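Nidogen (Mus musculus, PDB 1NPE) probably binds laminin through its six-bladed YWTD beta-propeller domain and so helps to connect the networks of basement membranes. Local coordinates at residues Thr92-Asp97 with Ile103-Met108; Arg190-Asn195 with Gly200-Leu205; Leu221-Trp226 with Ile232-Ala237. One frame throughout, in Å; residues are numbered along the deposited sequence.

Following the chain from its N terminus, interaction 1 comes first, then interaction 2, then interaction 3. Each closes a short loop before the next one opens, so none nests within or crosses another. Each pairs neighbouring antiparallel strands within its own four-stranded blade, three different blades in all. Interactions 1 and 3 join the second and third strands of their blades, whereas interaction 2 joins the third and fourth of its own. The first and last lie on opposite sides of the chain's centre, their own centres about 26 Å apart. Interactions 2 and 3 touch: C193 SG packs on L236 CD2 at 3.4 Å, which ties two successive blades together.

Interaction 1 of 3, residues Thr92-Asp97 with Ile103-Met108; sequences TIFWTD and IEVAKM
W95 and E104 carry the tight part of this hairpin. E104 CB stands over one face of the indole, 3.6 Å from the centroid of the six-membered ring, in a CH-pi contact, and the methyl CB of A106 meets the ring edge in plane at W95 CZ3, 3.9 Å away. With chi1 at 76°, W95 CG sits between its own backbone N and carbonyl carbon, which lays the indole across toward 103-108. Beneath it the backbones are laced by four hydrogen bonds, among them I93 N to A106 O at 2.8 Å. A water accepts from W95 NE1 at 2.9 Å and donates to both D97 OD2 and E104 OE2, while R102 and R113 also form salt bridges to that glutamate oxygen. With an alanine in place of W95 the indole is gone, and E104 would probably be left free to shift beside a gap at A106 CB. Across the sheet, V105 CG2 lies over the F94 ring, 3.9 Å from its centroid. The looser, solvent side is at T92 and K107: the strands stay paired, but the side chains diverge and K107 is exposed. F94-D97 is this blade's FWTD version of the YWTD signature. Strands 81-87 and 114-117 flank the hairpin, and the next blade lies against it: F94 packs on I127 and T129 of strand 124-130, and T96 OG1 hydrogen-bonds to R125 O.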
ATOM      1  N   THR A  92       3.698  12.455 -17.754  1.00 26.49           N
ATOM      2  CA  THR A  92       3.304  12.674 -16.363  1.00 24.25           C
ATOM      3  C   THR A  92       3.181  11.381 -15.562  1.00 23.42           C
ATOM      4  O   THR A  92       3.106  10.293 -16.125  1.00 24.00           O
ATOM      5  CB  THR A  92       1.966  13.441 -16.258  1.00 24.45           C
ATOM      6  OG1 THR A  92       0.943  12.734 -16.968  1.00 24.33           O
ATOM      7  CG2 THR A  92       2.103  14.839 -16.816  1.00 23.06           C
ATOM      8  N   ILE A  93       3.185  11.516 -14.240  1.00 22.46           N
ATOM      9  CA  ILE A  93       3.045  10.378 -13.340  1.00 20.41           C
ATOM     10  C   ILE A  93       1.754  10.527 -12.528  1.00 20.33           C
ATOM     11  O   ILE A  93       1.212  11.631 -12.401  1.00 20.10           O
ATOM     12  CB  ILE A  93       4.240  10.269 -12.356  1.00 20.37           C
ATOM     13  CG1 ILE A  93       4.284  11.472 -11.413  1.00 21.77           C
ATOM     14  CG2 ILE A  93       5.547  10.198 -13.117  1.00 20.93           C
ATOM     15  CD1 ILE A  93       5.318  11.336 -10.310  1.00 22.09           C
ATOM     16  N   PHE A  94       1.250   9.405 -12.025  1.00 18.09           N
ATOM     17  CA  PHE A  94       0.045   9.368 -11.201  1.00 16.59           C
ATOM     18  C   PHE A  94       0.375   8.445 -10.035  1.00 15.97           C
ATOM     19  O   PHE A  94       1.117   7.479 -10.210  1.00 15.03           O
ATOM     20  CB  PHE A  94      -1.138   8.736 -11.951  1.00 16.43           C
ATOM     21  CG  PHE A  94      -1.635   9.532 -13.127  1.00 16.19           C
ATOM     22  CD1 PHE A  94      -2.792  10.297 -13.023  1.00 15.23           C
ATOM     23  CD2 PHE A  94      -0.990   9.457 -14.360  1.00 17.40           C
ATOM     24  CE1 PHE A  94      -3.307  10.975 -14.136  1.00 15.66           C
ATOM     25  CE2 PHE A  94      -1.496  10.129 -15.476  1.00 17.57           C
ATOM     26  CZ  PHE A  94      -2.661  10.888 -15.361  1.00 16.38           C
ATOM     27  N   TRP A  95      -0.169   8.717  -8.852  1.00 13.97           N
ATOM     28  CA  TRP A  95       0.092   7.823  -7.730  1.00 13.98           C
ATOM     29  C   TRP A  95      -1.001   7.841  -6.677  1.00 13.29           C
ATOM     30  O   TRP A  95      -1.791   8.784  -6.594  1.00 12.85           O
ATOM     31  CB  TRP A  95       1.467   8.096  -7.091  1.00 13.38           C
ATOM     32  CG  TRP A  95       1.546   9.314  -6.213  1.00 12.88           C
ATOM     33  CD1 TRP A  95       1.335   9.366  -4.863  1.00 13.48           C
ATOM     34  CD2 TRP A  95       1.936  10.631  -6.609  1.00 13.33           C
ATOM     35  NE1 TRP A  95       1.583  10.632  -4.393  1.00 14.07           N
ATOM     36  CE2 TRP A  95       1.956  11.429  -5.442  1.00 14.05           C
ATOM     37  CE3 TRP A  95       2.282  11.216  -7.834  1.00 13.74           C
ATOM     38  CZ2 TRP A  95       2.311  12.784  -5.463  1.00 14.04           C
ATOM     39  CZ3 TRP A  95       2.634  12.566  -7.856  1.00 16.05           C
ATOM     40  CH2 TRP A  95       2.646  13.332  -6.675  1.00 15.97           C
ATOM     41  N   THR A  96      -1.064   6.764  -5.905  1.00 12.13           N
ATOM     42  CA  THR A  96      -2.032   6.643  -4.833  1.00 11.63           C
ATOM     43  C   THR A  96      -1.318   6.897  -3.515  1.00 12.18           C
ATOM     44  O   THR A  96      -0.137   6.586  -3.367  1.00 13.56           O
ATOM     45  CB  THR A  96      -2.650   5.232  -4.786  1.00 13.26           C
ATOM     46  OG1 THR A  96      -1.604   4.255  -4.650  1.00 15.43           O
ATOM     47  CG2 THR A  96      -3.443   4.960  -6.058  1.00 12.46           C
ATOM     48  N   ASP A  97      -2.040   7.476  -2.565  1.00 12.43           N
ATOM     49  CA  ASP A  97      -1.512   7.763  -1.245  1.00 11.56           C
ATOM     50  C   ASP A  97      -2.626   7.363  -0.292  1.00 12.13           C
ATOM     51  O   ASP A  97      -3.658   8.025  -0.225  1.00 13.08           O
ATOM     52  CB  ASP A  97      -1.193   9.255  -1.108  1.00 12.37           C
ATOM     53  CG  ASP A  97      -0.510   9.592   0.203  1.00 14.29           C
ATOM     54  OD1 ASP A  97      -0.878   9.021   1.255  1.00 13.40           O
ATOM     55  OD2 ASP A  97       0.395  10.447   0.185  1.00 16.67           O
ATOM     56  N   ILE A 103      -5.072  10.852  -4.884  1.00 16.77           N
ATOM     57  CA  ILE A 103      -4.442  10.439  -6.118  1.00 16.56           C
ATOM     58  C   ILE A 103      -3.916  11.730  -6.720  1.00 16.26           C
ATOM     59  O   ILE A 103      -4.669  12.673  -6.955  1.00 15.29           O
ATOM     60  CB  ILE A 103      -5.442   9.755  -7.081  1.00 17.48           C
ATOM     61  CG1 ILE A 103      -5.874   8.400  -6.509  1.00 16.71           C
ATOM     62  CG2 ILE A 103      -4.808   9.563  -8.457  1.00 16.20           C
ATOM     63  CD1 ILE A 103      -6.989   7.745  -7.263  1.00 15.94           C
ATOM     64  N   GLU A 104      -2.603  11.806  -6.870  1.00 16.64           N
ATOM     65  CA  GLU A 104      -1.991  12.993  -7.434  1.00 17.88           C
ATOM     66  C   GLU A 104      -1.379  12.721  -8.799  1.00 17.83           C
ATOM     67  O   GLU A 104      -1.131  11.576  -9.178  1.00 17.26           O
ATOM     68  CB  GLU A 104      -0.923  13.546  -6.490  1.00 18.97           C
ATOM     69  CG  GLU A 104      -1.435  13.870  -5.084  1.00 22.12           C
ATOM     70  CD  GLU A 104      -0.477  14.754  -4.315  1.00 20.08           C
ATOM     71  OE1 GLU A 104      -0.074  15.795  -4.858  1.00 24.68           O
ATOM     72  OE2 GLU A 104      -0.124  14.413  -3.172  1.00 21.98           O
ATOM     73  N   VAL A 105      -1.184  13.791  -9.550  1.00 17.50           N
ATOM     74  CA  VAL A 105      -0.586  13.708 -10.863  1.00 18.54           C
ATOM     75  C   VAL A 105       0.490  14.791 -10.883  1.00 19.95           C
ATOM     76  O   VAL A 105       0.363  15.805 -10.191  1.00 19.97           O
ATOM     77  CB  VAL A 105      -1.645  13.921 -11.978  1.00 17.76           C
ATOM     78  CG1 VAL A 105      -2.348  15.272 -11.819  1.00 15.69           C
ATOM     79  CG2 VAL A 105      -1.000  13.802 -13.347  1.00 18.43           C
ATOM     80  N   ALA A 106       1.586  14.532 -11.590  1.00 21.70           N
ATOM     81  CA  ALA A 106       2.687  15.493 -11.677  1.00 23.67           C
ATOM     82  C   ALA A 106       3.558  15.206 -12.895  1.00 24.56           C
ATOM     83  O   ALA A 106       3.409  14.170 -13.537  1.00 25.31           O
ATOM     84  CB  ALA A 106       3.533  15.436 -10.404  1.00 22.61           C
ATOM     85  N   LYS A 107       4.456  16.135 -13.216  1.00 25.32           N
ATOM     86  CA  LYS A 107       5.367  15.959 -14.345  1.00 26.24           C
ATOM     87  C   LYS A 107       6.355  14.841 -14.025  1.00 26.15           C
ATOM     88  O   LYS A 107       6.536  14.493 -12.858  1.00 26.22           O
ATOM     89  CB  LYS A 107       6.133  17.254 -14.619  1.00 27.76           C
ATOM     90  CG  LYS A 107       5.266  18.377 -15.157  1.00 29.55           C
ATOM     91  CD  LYS A 107       6.060  19.663 -15.344  1.00 31.64           C
ATOM     92  CE  LYS A 107       7.164  19.520 -16.379  1.00 31.98           C
ATOM     93  NZ  LYS A 107       7.791  20.842 -16.679  1.00 33.86           N
ATOM     94  N   MET A 108       6.998  14.292 -15.052  1.00 26.11           N
ATOM     95  CA  MET A 108       7.966  13.209 -14.862  1.00 26.83           C
ATOM     96  C   MET A 108       9.028  13.543 -13.808  1.00 25.98           C
ATOM     97  O   MET A 108       9.455  12.663 -13.062  1.00 25.66           O
ATOM     98  CB  MET A 108       8.666  12.869 -16.178  1.00 30.68           C
ATOM     99  CG  MET A 108       7.754  12.460 -17.314  1.00 32.44           C
ATOM    100  SD  MET A 108       6.967  10.882 -17.064  1.00 40.47           S
ATOM    101  CE  MET A 108       7.778   9.897 -18.241  1.00 34.23           C
TER
HETATM  102  O   HOH W   1       0.668  12.142  -2.127  1.00 16.99           O

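Interaction 2 of 3, residues Arg190-Asn195 with Gly200-Leu205; sequences RAECLN and GRRKVL
E192 and R202 reach across the outer edge of a propeller blade, where strand 190-195 pairs antiparallel with the last strand, 201-206. R202 NH1 gives E192 OE1 a straight hydrogen bond of 3.3 Å (177°) within a salt bridge. The oxygen lies in the guanidinium plane, yet it is met from above the carboxylate plane, the two planes being 45° apart. A second bond, to E192 OE2, is weak. R202 runs extended from CG to NE, its CG turned away from the carbonyl carbon (chi1 -55°), bringing CD and NH1 alongside E192 OE1. V204 lies alongside E192 and sets its CG2 over the centre of the R190 guanidinium, 4.1 Å from CZ; the long R190-E192 salt bridge extends the network. Beneath these side chains, L205 N to A191 O and K203 N to C193 O, both 2.9 Å, fix the register. Further out, R190 NH1 has a salt bridge to E206 and R202 NH2 a hydrogen bond to D164 O. On the opposite face, a C193-C182 disulfide staples 190-195 to strand 180-185. Near the turn joining the strands, a water accepts from N195 N at 3.0 Å and donates to R201 O at 2.6 Å.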
ATOM      1  N   ARG A 190      -8.714 -14.264  -5.554  1.00 23.04           N
ATOM      2  CA  ARG A 190      -8.760 -14.469  -6.986  1.00 23.45           C
ATOM      3  C   ARG A 190      -8.329 -13.297  -7.856  1.00 21.00           C
ATOM      4  O   ARG A 190      -7.966 -12.230  -7.359  1.00 20.70           O
ATOM      5  CB  ARG A 190     -10.138 -15.011  -7.404  1.00 27.31           C
ATOM      6  CG  ARG A 190     -11.363 -14.208  -7.006  1.00 31.94           C
ATOM      7  CD  ARG A 190     -12.542 -15.169  -6.781  1.00 34.72           C
ATOM      8  NE  ARG A 190     -13.829 -14.643  -7.236  1.00 38.18           N
ATOM      9  CZ  ARG A 190     -14.937 -15.378  -7.362  1.00 42.16           C
ATOM     10  NH1 ARG A 190     -14.922 -16.674  -7.059  1.00 43.09           N
ATOM     11  NH2 ARG A 190     -16.052 -14.833  -7.838  1.00 39.77           N
ATOM     12  N   ALA A 191      -8.240 -13.567  -9.154  1.00 18.17           N
ATOM     13  CA  ALA A 191      -7.892 -12.561 -10.142  1.00 17.14           C
ATOM     14  C   ALA A 191      -9.130 -12.409 -11.017  1.00 17.03           C
ATOM     15  O   ALA A 191      -9.748 -13.398 -11.410  1.00 16.16           O
ATOM     16  CB  ALA A 191      -6.705 -13.018 -10.979  1.00 15.38           C
ATOM     17  N   GLU A 192      -9.537 -11.173 -11.270  1.00 17.24           N
ATOM     18  CA  GLU A 192     -10.705 -10.944 -12.099  1.00 17.86           C
ATOM     19  C   GLU A 192     -10.392  -9.965 -13.212  1.00 19.53           C
ATOM     20  O   GLU A 192      -9.637  -9.010 -13.017  1.00 19.87           O
ATOM     21  CB  GLU A 192     -11.881 -10.439 -11.262  1.00 16.49           C
ATOM     22  CG  GLU A 192     -12.282 -11.385 -10.139  1.00 19.86           C
ATOM     23  CD  GLU A 192     -13.659 -11.095  -9.582  1.00 18.76           C
ATOM     24  OE1 GLU A 192     -14.629 -11.088 -10.362  1.00 24.95           O
ATOM     25  OE2 GLU A 192     -13.784 -10.891  -8.364  1.00 21.97           O
ATOM     26  N   CYS A 193     -10.940 -10.243 -14.391  1.00 20.36           N
ATOM     27  CA  CYS A 193     -10.743  -9.397 -15.554  1.00 20.82           C
ATOM     28  C   CYS A 193     -12.099  -8.965 -16.057  1.00 22.25           C
ATOM     29  O   CYS A 193     -13.088  -9.690 -15.915  1.00 20.83           O
ATOM     30  CB  CYS A 193     -10.011 -10.139 -16.670  1.00 20.81           C
ATOM     31  SG  CYS A 193      -8.335 -10.700 -16.249  1.00 22.24           S
ATOM     32  N   LEU A 194     -12.126  -7.800 -16.690  1.00 22.47           N
ATOM     33  CA  LEU A 194     -13.356  -7.256 -17.220  1.00 24.28           C
ATOM     34  C   LEU A 194     -13.053  -6.243 -18.313  1.00 25.04           C
ATOM     35  O   LEU A 194     -11.934  -5.738 -18.405  1.00 25.05           O
ATOM     36  CB  LEU A 194     -14.148  -6.632 -16.057  1.00 24.53           C
ATOM     37  CG  LEU A 194     -14.622  -5.183 -15.846  1.00 26.25           C
ATOM     38  CD1 LEU A 194     -14.964  -5.061 -14.365  1.00 21.15           C
ATOM     39  CD2 LEU A 194     -13.602  -4.115 -16.212  1.00 24.10           C
ATOM     40  N   ASN A 195     -14.026  -6.022 -19.193  1.00 26.66           N
ATOM     41  CA  ASN A 195     -13.892  -5.030 -20.252  1.00 26.87           C
ATOM     42  C   ASN A 195     -14.639  -3.824 -19.691  1.00 27.00           C
ATOM     43  O   ASN A 195     -15.814  -3.924 -19.362  1.00 27.26           O
ATOM     44  CB  ASN A 195     -14.556  -5.511 -21.545  1.00 27.87           C
ATOM     45  CG  ASN A 195     -14.413  -4.506 -22.690  1.00 30.71           C
ATOM     46  OD1 ASN A 195     -14.583  -3.296 -22.501  1.00 27.88           O
ATOM     47  ND2 ASN A 195     -14.093  -5.008 -23.882  1.00 29.16           N
ATOM     48  N   GLY A 200     -20.155  -5.521 -16.242  1.00 29.56           N
ATOM     49  CA  GLY A 200     -20.861  -6.621 -15.603  1.00 28.12           C
ATOM     50  C   GLY A 200     -20.301  -8.027 -15.753  1.00 27.46           C
ATOM     51  O   GLY A 200     -20.479  -8.854 -14.860  1.00 27.85           O
ATOM     52  N   ARG A 201     -19.629  -8.304 -16.867  1.00 26.21           N
ATOM     53  CA  ARG A 201     -19.069  -9.631 -17.114  1.00 26.98           C
ATOM     54  C   ARG A 201     -17.616  -9.783 -16.641  1.00 26.16           C
ATOM     55  O   ARG A 201     -16.690  -9.252 -17.252  1.00 26.55           O
ATOM     56  CB  ARG A 201     -19.174  -9.969 -18.601  1.00 29.14           C
ATOM     57  CG  ARG A 201     -18.983 -11.440 -18.925  1.00 34.90           C
ATOM     58  CD  ARG A 201     -18.963 -11.666 -20.430  1.00 39.15           C
ATOM     59  NE  ARG A 201     -19.539 -12.958 -20.795  1.00 43.74           N
ATOM     60  CZ  ARG A 201     -18.842 -13.995 -21.244  1.00 45.49           C
ATOM     61  NH1 ARG A 201     -17.525 -13.900 -21.394  1.00 46.47           N
ATOM     62  NH2 ARG A 201     -19.460 -15.139 -21.515  1.00 46.87           N
ATOM     63  N   ARG A 202     -17.420 -10.564 -15.586  1.00 25.72           N
ATOM     64  CA  ARG A 202     -16.092 -10.781 -15.031  1.00 25.09           C
ATOM     65  C   ARG A 202     -15.546 -12.207 -15.161  1.00 25.70           C
ATOM     66  O   ARG A 202     -16.173 -13.162 -14.697  1.00 26.47           O
ATOM     67  CB  ARG A 202     -16.079 -10.440 -13.543  1.00 23.98           C
ATOM     68  CG  ARG A 202     -16.559  -9.070 -13.142  1.00 21.12           C
ATOM     69  CD  ARG A 202     -16.146  -8.890 -11.701  1.00 22.88           C
ATOM     70  NE  ARG A 202     -16.909  -7.888 -10.983  1.00 24.38           N
ATOM     71  CZ  ARG A 202     -16.968  -7.811  -9.660  1.00 22.00           C
ATOM     72  NH1 ARG A 202     -16.306  -8.682  -8.904  1.00 21.26           N
ATOM     73  NH2 ARG A 202     -17.692  -6.860  -9.094  1.00 25.39           N
ATOM     74  N   LYS A 203     -14.363 -12.336 -15.762  1.00 25.86           N
ATOM     75  CA  LYS A 203     -13.690 -13.627 -15.889  1.00 27.24           C
ATOM     76  C   LYS A 203     -13.005 -13.789 -14.546  1.00 27.87           C
ATOM     77  O   LYS A 203     -12.423 -12.827 -14.043  1.00 28.78           O
ATOM     78  CB  LYS A 203     -12.568 -13.573 -16.918  1.00 29.91           C
ATOM     79  CG  LYS A 203     -12.917 -13.759 -18.371  1.00 35.43           C
ATOM     80  CD  LYS A 203     -11.590 -13.807 -19.137  1.00 39.57           C
ATOM     81  CE  LYS A 203     -11.764 -13.898 -20.642  1.00 41.81           C
ATOM     82  NZ  LYS A 203     -10.453 -13.701 -21.322  1.00 43.96           N
ATOM     83  N   VAL A 204     -13.042 -14.979 -13.960  1.00 27.78           N
ATOM     84  CA  VAL A 204     -12.377 -15.158 -12.682  1.00 27.61           C
ATOM     85  C   VAL A 204     -11.461 -16.376 -12.604  1.00 28.20           C
ATOM     86  O   VAL A 204     -11.794 -17.461 -13.076  1.00 28.74           O
ATOM     87  CB  VAL A 204     -13.377 -15.172 -11.469  1.00 29.88           C
ATOM     88  CG1 VAL A 204     -14.570 -14.260 -11.723  1.00 28.83           C
ATOM     89  CG2 VAL A 204     -13.817 -16.570 -11.128  1.00 30.57           C
ATOM     90  N   LEU A 205     -10.280 -16.156 -12.039  1.00 27.78           N
ATOM     91  CA  LEU A 205      -9.298 -17.202 -11.824  1.00 27.78           C
ATOM     92  C   LEU A 205      -9.229 -17.365 -10.306  1.00 28.22           C
ATOM     93  O   LEU A 205      -8.988 -16.399  -9.590  1.00 26.46           O
ATOM     94  CB  LEU A 205      -7.931 -16.783 -12.371  1.00 28.94           C
ATOM     95  CG  LEU A 205      -6.772 -17.721 -12.008  1.00 30.88           C
ATOM     96  CD1 LEU A 205      -7.016 -19.105 -12.590  1.00 31.48           C
ATOM     97  CD2 LEU A 205      -5.455 -17.150 -12.507  1.00 33.27           C
TER
HETATM   98  O   HOH W   2     -16.497  -7.769 -19.324  1.00 21.84           O

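Interaction 3 of 3, residues Leu221-Trp226 with Ile232-Ala237; sequences LYYTDW and IAMDLA
I232 lies over the outer half of the Y223 phenol: its CB stands over one ring face, 3.9 Å from the centroid and 21° off the ring normal, in a CH-pi contact, and its CD1 runs on to within 3.3 Å of Y223 OH. The two side chains lie side by side and point the same way. A chi1 of 72° folds the Y223 ring back over its own main chain and lets it lean toward 232-235. The backbones of the pair exchange two hydrogen bonds, I232 N to Y223 O at 2.8 Å and its reciprocal. One residue on, A233 turns to the other face of the sheet, where its CB touches Y222 CE2 at 3.5 Å. M234 returns to the tyrosine side: its CG comes in the plane of the ring to the edge of Y223, 3.7 Å from CE2. A bend at chi2 (-77°) then carries its CE to Y223 OH. Its backbone makes a short, nearly straight pair of bonds with L221, M234 O receiving L221 N at 2.6 Å. Past the strand end, L236 crosses L221 at about a right angle, L236 CD2 lying 3.6 Å from L221 CD1. Y222-D225 is the YYTD form of the YWTD signature, and D225 OD2 ties the strand to Y210 N. Strands 211-217 and 240-245 complete the blade around this hairpin, while Y222 packs on I256 and I258 of strand 256-259 in the adjoining blade.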
ATOM      1  N   LEU A 221      -0.521 -13.146 -16.812  1.00 26.88           N
ATOM      2  CA  LEU A 221      -0.558 -12.232 -15.676  1.00 24.34           C
ATOM      3  C   LEU A 221       0.594 -12.600 -14.759  1.00 22.37           C
ATOM      4  O   LEU A 221       0.901 -13.775 -14.583  1.00 20.20           O
ATOM      5  CB  LEU A 221      -1.867 -12.362 -14.883  1.00 23.28           C
ATOM      6  CG  LEU A 221      -3.167 -11.834 -15.480  1.00 23.74           C
ATOM      7  CD1 LEU A 221      -4.272 -11.981 -14.439  1.00 23.53           C
ATOM      8  CD2 LEU A 221      -3.017 -10.379 -15.904  1.00 21.44           C
ATOM      9  N   TYR A 222       1.246 -11.594 -14.194  1.00 20.64           N
ATOM     10  CA  TYR A 222       2.343 -11.840 -13.270  1.00 19.01           C
ATOM     11  C   TYR A 222       2.018 -11.095 -11.987  1.00 17.16           C
ATOM     12  O   TYR A 222       1.883  -9.868 -11.996  1.00 16.20           O
ATOM     13  CB  TYR A 222       3.672 -11.335 -13.842  1.00 20.03           C
ATOM     14  CG  TYR A 222       4.090 -12.020 -15.119  1.00 20.44           C
ATOM     15  CD1 TYR A 222       3.694 -11.522 -16.358  1.00 20.02           C
ATOM     16  CD2 TYR A 222       4.870 -13.177 -15.089  1.00 19.66           C
ATOM     17  CE1 TYR A 222       4.063 -12.156 -17.539  1.00 20.84           C
ATOM     18  CE2 TYR A 222       5.243 -13.822 -16.266  1.00 20.62           C
ATOM     19  CZ  TYR A 222       4.835 -13.305 -17.485  1.00 21.41           C
ATOM     20  OH  TYR A 222       5.190 -13.936 -18.650  1.00 24.91           O
ATOM     21  N   TYR A 223       1.853 -11.838 -10.896  1.00 14.39           N
ATOM     22  CA  TYR A 223       1.551 -11.213  -9.620  1.00 13.79           C
ATOM     23  C   TYR A 223       2.502 -11.603  -8.491  1.00 13.37           C
ATOM     24  O   TYR A 223       3.132 -12.662  -8.526  1.00 12.02           O
ATOM     25  CB  TYR A 223       0.090 -11.467  -9.215  1.00 11.30           C
ATOM     26  CG  TYR A 223      -0.254 -12.873  -8.775  1.00 12.12           C
ATOM     27  CD1 TYR A 223      -0.176 -13.242  -7.430  1.00 12.58           C
ATOM     28  CD2 TYR A 223      -0.724 -13.817  -9.690  1.00 13.72           C
ATOM     29  CE1 TYR A 223      -0.566 -14.516  -7.005  1.00 13.00           C
ATOM     30  CE2 TYR A 223      -1.113 -15.091  -9.279  1.00 12.94           C
ATOM     31  CZ  TYR A 223      -1.034 -15.431  -7.934  1.00 13.40           C
ATOM     32  OH  TYR A 223      -1.444 -16.675  -7.520  1.00 15.60           O
ATOM     33  N   THR A 224       2.616 -10.717  -7.504  1.00 14.34           N
ATOM     34  CA  THR A 224       3.460 -10.963  -6.341  1.00 13.45           C
ATOM     35  C   THR A 224       2.555 -11.468  -5.231  1.00 14.58           C
ATOM     36  O   THR A 224       1.450 -10.948  -5.037  1.00 15.43           O
ATOM     37  CB  THR A 224       4.186  -9.688  -5.883  1.00 14.56           C
ATOM     38  OG1 THR A 224       3.226  -8.673  -5.561  1.00 13.24           O
ATOM     39  CG2 THR A 224       5.129  -9.193  -6.984  1.00 10.75           C
ATOM     40  N   ASP A 225       3.024 -12.476  -4.504  1.00 14.80           N
ATOM     41  CA  ASP A 225       2.238 -13.079  -3.439  1.00 16.51           C
ATOM     42  C   ASP A 225       2.967 -13.042  -2.102  1.00 18.11           C
ATOM     43  O   ASP A 225       4.133 -13.423  -2.003  1.00 17.23           O
ATOM     44  CB  ASP A 225       1.876 -14.518  -3.830  1.00 16.17           C
ATOM     45  CG  ASP A 225       0.836 -15.141  -2.911  1.00 17.86           C
ATOM     46  OD1 ASP A 225       1.188 -15.528  -1.789  1.00 20.69           O
ATOM     47  OD2 ASP A 225      -0.334 -15.277  -3.320  1.00 15.05           O
ATOM     48  N   TRP A 226       2.259 -12.570  -1.082  1.00 19.64           N
ATOM     49  CA  TRP A 226       2.785 -12.449   0.281  1.00 21.34           C
ATOM     50  C   TRP A 226       2.833 -13.773   1.060  1.00 22.41           C
ATOM     51  O   TRP A 226       3.633 -13.936   1.986  1.00 22.71           O
ATOM     52  CB  TRP A 226       1.935 -11.448   1.065  1.00 21.07           C
ATOM     53  CG  TRP A 226       2.230 -10.007   0.771  1.00 21.91           C
ATOM     54  CD1 TRP A 226       3.103  -9.508  -0.158  1.00 19.89           C
ATOM     55  CD2 TRP A 226       1.676  -8.875   1.447  1.00 19.88           C
ATOM     56  NE1 TRP A 226       3.125  -8.138  -0.097  1.00 19.28           N
ATOM     57  CE2 TRP A 226       2.259  -7.724   0.880  1.00 19.72           C
ATOM     58  CE3 TRP A 226       0.738  -8.723   2.478  1.00 20.87           C
ATOM     59  CZ2 TRP A 226       1.938  -6.437   1.309  1.00 19.11           C
ATOM     60  CZ3 TRP A 226       0.417  -7.445   2.901  1.00 19.98           C
ATOM     61  CH2 TRP A 226       1.017  -6.316   2.315  1.00 19.31           C
ATOM     62  N   ILE A 232       4.176 -15.113  -9.393  1.00 18.85           N
ATOM     63  CA  ILE A 232       3.419 -16.151 -10.069  1.00 19.29           C
ATOM     64  C   ILE A 232       2.892 -15.708 -11.426  1.00 20.34           C
ATOM     65  O   ILE A 232       2.301 -14.640 -11.549  1.00 21.97           O
ATOM     66  CB  ILE A 232       2.243 -16.639  -9.180  1.00 17.22           C
ATOM     67  CG1 ILE A 232       2.763 -17.098  -7.814  1.00 15.88           C
ATOM     68  CG2 ILE A 232       1.497 -17.772  -9.863  1.00 19.61           C
ATOM     69  CD1 ILE A 232       1.685 -17.503  -6.836  1.00 14.20           C
ATOM     70  N   ALA A 233       3.139 -16.530 -12.444  1.00 22.66           N
ATOM     71  CA  ALA A 233       2.678 -16.263 -13.805  1.00 25.22           C
ATOM     72  C   ALA A 233       1.421 -17.094 -14.075  1.00 26.94           C
ATOM     73  O   ALA A 233       1.431 -18.318 -13.926  1.00 26.93           O
ATOM     74  CB  ALA A 233       3.772 -16.613 -14.811  1.00 22.59           C
ATOM     75  N   MET A 234       0.341 -16.426 -14.465  1.00 30.96           N
ATOM     76  CA  MET A 234      -0.922 -17.106 -14.742  1.00 35.70           C
ATOM     77  C   MET A 234      -1.444 -16.758 -16.131  1.00 36.95           C
ATOM     78  O   MET A 234      -1.304 -15.624 -16.589  1.00 37.50           O
ATOM     79  CB  MET A 234      -1.976 -16.723 -13.690  1.00 38.88           C
ATOM     80  CG  MET A 234      -1.661 -17.166 -12.260  1.00 43.28           C
ATOM     81  SD  MET A 234      -1.941 -18.932 -11.933  1.00 52.47           S
ATOM     82  CE  MET A 234      -2.305 -18.911 -10.127  1.00 51.47           C
ATOM     83  N   ASP A 235      -2.026 -17.747 -16.805  1.00 39.56           N
ATOM     84  CA  ASP A 235      -2.595 -17.554 -18.141  1.00 41.04           C
ATOM     85  C   ASP A 235      -4.094 -17.303 -17.976  1.00 41.48           C
ATOM     86  O   ASP A 235      -4.799 -18.092 -17.343  1.00 41.18           O
ATOM     87  CB  ASP A 235      -2.355 -18.797 -19.005  1.00 42.58           C
ATOM     88  CG  ASP A 235      -2.737 -18.595 -20.472  1.00 44.68           C
ATOM     89  OD1 ASP A 235      -3.609 -17.754 -20.791  1.00 44.97           O
ATOM     90  OD2 ASP A 235      -2.159 -19.310 -21.320  1.00 46.06           O
ATOM     91  N   LEU A 236      -4.567 -16.203 -18.557  1.00 42.27           N
ATOM     92  CA  LEU A 236      -5.970 -15.798 -18.476  1.00 42.90           C
ATOM     93  C   LEU A 236      -6.974 -16.864 -18.914  1.00 43.36           C
ATOM     94  O   LEU A 236      -7.710 -17.411 -18.087  1.00 42.29           O
ATOM     95  CB  LEU A 236      -6.209 -14.527 -19.304  1.00 43.11           C
ATOM     96  CG  LEU A 236      -5.608 -13.178 -18.894  1.00 42.42           C
ATOM     97  CD1 LEU A 236      -6.178 -12.114 -19.812  1.00 42.84           C
ATOM     98  CD2 LEU A 236      -5.970 -12.847 -17.468  1.00 42.87           C
ATOM     99  N   ALA A 237      -6.981 -17.155 -20.214  1.00 44.13           N
ATOM    100  CA  ALA A 237      -7.895 -18.119 -20.820  1.00 45.57           C
ATOM    101  C   ALA A 237      -7.926 -19.507 -20.178  1.00 46.61           C
ATOM    102  O   ALA A 237      -8.922 -19.877 -19.544  1.00 47.46           O
ATOM    103  CB  ALA A 237      -7.609 -18.230 -22.299  1.00 45.74           C
TER